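Local coordinates for probable GGDEF family protein (Chromobacterium violaceum, PDB 3NJA) that is of unknown function but, as a PAS domain of a GGDEF family protein, probably senses a signal that regulates cyclic-di-GMP synthesis, at residues D77-V82 with L97-I102. Residues are numbered along the deposited sequence; the frame is centred on the assembly and turned at random.
Sequences DRPFDV and LERNHI. With SO4 (sulfate ion), chain G.
Asn100 lays its CB over one face of the Phe80 ring in a CH-pi contact, 3.6 Å from the centroid and offset toward CZ, its amide stacked 15° from the ring plane; His73 of the second subunit also stacks with this ring. The two residues form a hydrogen-bonded pair in the antiparallel hairpin of strands 80-87 and 93-104, part of the PAS-fold sheet. A flat amide suits this place: it stacks on the phenyl while ND2 reaches Glu98 OE2, whose partner oxygen OE1 is hydrogen-bonded to Tyr84 OH. On the face bearing Asp81 and Arg99, compact, apolar Pro79, from the loop entering the strand, sets its CB over the guanidinium and, by CH-pi contact, over the His101 ring, which also stacks with Trp114. At the guanidinium edge NE and NH1 bind a sulfate, probably from the crystallisation liquor, while NH2 makes a bent salt bridge to acidic Asp81 OD1 (3.2 Å), coming from above the carboxylate plane. An extended chain, CG anti to the backbone N (chi1 -158°), carries Arg99 to both anions. Beyond the ladder, Asp77's forked carboxylate serves two donors: OD1 accepts Ile102 N, and OD2 accepts His101 ND1 at 2.7 Å, nearly straight and in the imidazole plane.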
loop_
_atom_site.group_PDB
_atom_site.type_symbol
_atom_site.label_atom_id
_atom_site.label_comp_id
_atom_site.label_asym_id
_atom_site.label_seq_id
_atom_site.Cartn_x
_atom_site.Cartn_y
_atom_site.Cartn_z
ATOM N N ASP B 77 0.964 5.700 -9.797
ATOM C CA ASP B 77 1.874 4.582 -9.625
ATOM C C ASP B 77 1.670 4.000 -8.239
ATOM O O ASP B 77 1.578 4.734 -7.260
ATOM C CB ASP B 77 3.324 5.034 -9.787
ATOM C CG ASP B 77 4.314 3.972 -9.360
ATOM O OD1 ASP B 77 3.989 2.768 -9.465
ATOM O OD2 ASP B 77 5.420 4.349 -8.924
ATOM N N ARG B 78 1.583 2.678 -8.161
ATOM C CA ARG B 78 1.459 1.998 -6.885
ATOM C C ARG B 78 2.530 0.930 -6.838
ATOM O O ARG B 78 2.252 -0.244 -7.098
ATOM C CB ARG B 78 0.067 1.383 -6.740
ATOM C CG ARG B 78 -1.058 2.418 -6.680
ATOM C CD ARG B 78 -1.100 3.127 -5.334
ATOM N NE ARG B 78 -1.873 2.378 -4.346
ATOM C CZ ARG B 78 -1.795 2.558 -3.028
ATOM N NH1 ARG B 78 -0.968 3.466 -2.516
ATOM N NH2 ARG B 78 -2.542 1.820 -2.217
ATOM N N PRO B 79 3.759 1.331 -6.486
ATOM C CA PRO B 79 4.904 0.449 -6.692
ATOM C C PRO B 79 4.846 -0.777 -5.768
ATOM O O PRO B 79 4.097 -0.783 -4.784
ATOM C CB PRO B 79 6.112 1.344 -6.358
ATOM C CG PRO B 79 5.549 2.680 -5.946
ATOM C CD PRO B 79 4.108 2.460 -5.618
ATOM N N PHE B 80 5.613 -1.811 -6.101
ATOM C CA PHE B 80 5.676 -3.006 -5.264
ATOM C C PHE B 80 6.893 -3.875 -5.547
ATOM O O PHE B 80 7.580 -3.713 -6.561
ATOM C CB PHE B 80 4.410 -3.843 -5.415
ATOM C CG PHE B 80 4.172 -4.330 -6.813
ATOM C CD1 PHE B 80 4.463 -5.643 -7.162
ATOM C CD2 PHE B 80 3.652 -3.473 -7.778
ATOM C CE1 PHE B 80 4.237 -6.104 -8.450
ATOM C CE2 PHE B 80 3.421 -3.918 -9.065
ATOM C CZ PHE B 80 3.721 -5.242 -9.404
ATOM N N ASP B 81 7.139 -4.804 -4.632
ATOM C CA ASP B 81 8.259 -5.710 -4.740
ATOM C C ASP B 81 7.833 -7.112 -5.143
ATOM O O ASP B 81 6.694 -7.528 -4.904
ATOM C CB ASP B 81 8.998 -5.771 -3.412
ATOM C CG ASP B 81 9.559 -4.431 -3.006
ATOM O OD1 ASP B 81 10.256 -3.791 -3.833
ATOM O OD2 ASP B 81 9.301 -4.021 -1.854
ATOM N N VAL B 82 8.766 -7.830 -5.766
ATOM C CA VAL B 82 8.630 -9.256 -6.022
ATOM C C VAL B 82 10.003 -9.920 -5.865
ATOM O O VAL B 82 11.011 -9.400 -6.347
ATOM C CB VAL B 82 8.096 -9.539 -7.428
ATOM C CG1 VAL B 82 7.548 -10.941 -7.487
ATOM C CG2 VAL B 82 7.007 -8.554 -7.794
ATOM N N LEU B 97 15.594 -9.371 -6.283
ATOM C CA LEU B 97 14.578 -8.444 -5.791
ATOM C C LEU B 97 14.198 -7.456 -6.892
ATOM O O LEU B 97 15.061 -6.841 -7.515
ATOM C CB LEU B 97 15.046 -7.693 -4.546
ATOM C CG LEU B 97 13.931 -6.804 -3.985
ATOM C CD1 LEU B 97 12.704 -7.638 -3.681
ATOM C CD2 LEU B 97 14.385 -6.059 -2.744
ATOM N N GLU B 98 12.903 -7.314 -7.135
ATOM C CA GLU B 98 12.441 -6.532 -8.266
ATOM C C GLU B 98 11.431 -5.494 -7.816
ATOM O O GLU B 98 10.409 -5.815 -7.207
ATOM C CB GLU B 98 11.822 -7.452 -9.318
ATOM C CG GLU B 98 11.312 -6.770 -10.580
ATOM C CD GLU B 98 10.550 -7.736 -11.494
ATOM O OE1 GLU B 98 11.202 -8.559 -12.179
ATOM O OE2 GLU B 98 9.296 -7.687 -11.518
ATOM N N ARG B 99 11.712 -4.236 -8.107
ATOM C CA ARG B 99 10.762 -3.210 -7.741
ATOM C C ARG B 99 9.949 -2.818 -8.966
ATOM O O ARG B 99 10.507 -2.518 -10.024
ATOM C CB ARG B 99 11.456 -2.010 -7.103
ATOM C CG ARG B 99 10.507 -1.198 -6.262
ATOM C CD ARG B 99 11.170 0.006 -5.634
ATOM N NE ARG B 99 10.186 0.882 -5.014
ATOM C CZ ARG B 99 9.195 0.467 -4.228
ATOM N NH1 ARG B 99 8.350 1.351 -3.714
ATOM N NH2 ARG B 99 9.046 -0.821 -3.944
ATOM N N ASN B 100 8.629 -2.858 -8.816
ATOM C CA ASN B 100 7.718 -2.568 -9.915
ATOM C C ASN B 100 6.987 -1.273 -9.708
ATOM O O ASN B 100 6.563 -0.966 -8.598
ATOM C CB ASN B 100 6.707 -3.689 -10.100
ATOM C CG ASN B 100 7.372 -4.995 -10.485
ATOM O OD1 ASN B 100 7.251 -5.457 -11.625
ATOM N ND2 ASN B 100 8.113 -5.579 -9.540
ATOM N N HIS B 101 6.866 -0.523 -10.796
ATOM C CA HIS B 101 6.120 0.715 -10.843
ATOM C C HIS B 101 5.140 0.590 -11.992
ATOM O O HIS B 101 5.506 0.126 -13.066
ATOM C CB HIS B 101 7.071 1.869 -11.122
ATOM C CG HIS B 101 8.027 2.144 -10.007
ATOM N ND1 HIS B 101 7.782 3.084 -9.031
ATOM C CD2 HIS B 101 9.229 1.598 -9.709
ATOM C CE1 HIS B 101 8.793 3.114 -8.182
ATOM N NE2 HIS B 101 9.687 2.223 -8.572
ATOM N N ILE B 102 3.894 0.989 -11.774
ATOM C CA ILE B 102 2.897 0.921 -12.833
ATOM C C ILE B 102 2.645 2.296 -13.428
ATOM O O ILE B 102 2.681 3.295 -12.726
ATOM C CB ILE B 102 1.577 0.392 -12.296
ATOM C CG1 ILE B 102 1.844 -0.766 -11.339
ATOM C CG2 ILE B 102 0.634 0.022 -13.447
ATOM C CD1 ILE B 102 0.593 -1.424 -10.828
HETATM S S SO4 G . 9.442 4.440 -4.375
HETATM O O1 SO4 G . 9.535 5.768 -4.975
HETATM O O2 SO4 G . 9.226 4.594 -2.933
HETATM O O3 SO4 G . 8.305 3.744 -4.972
HETATM O O4 SO4 G . 10.670 3.689 -4.650
#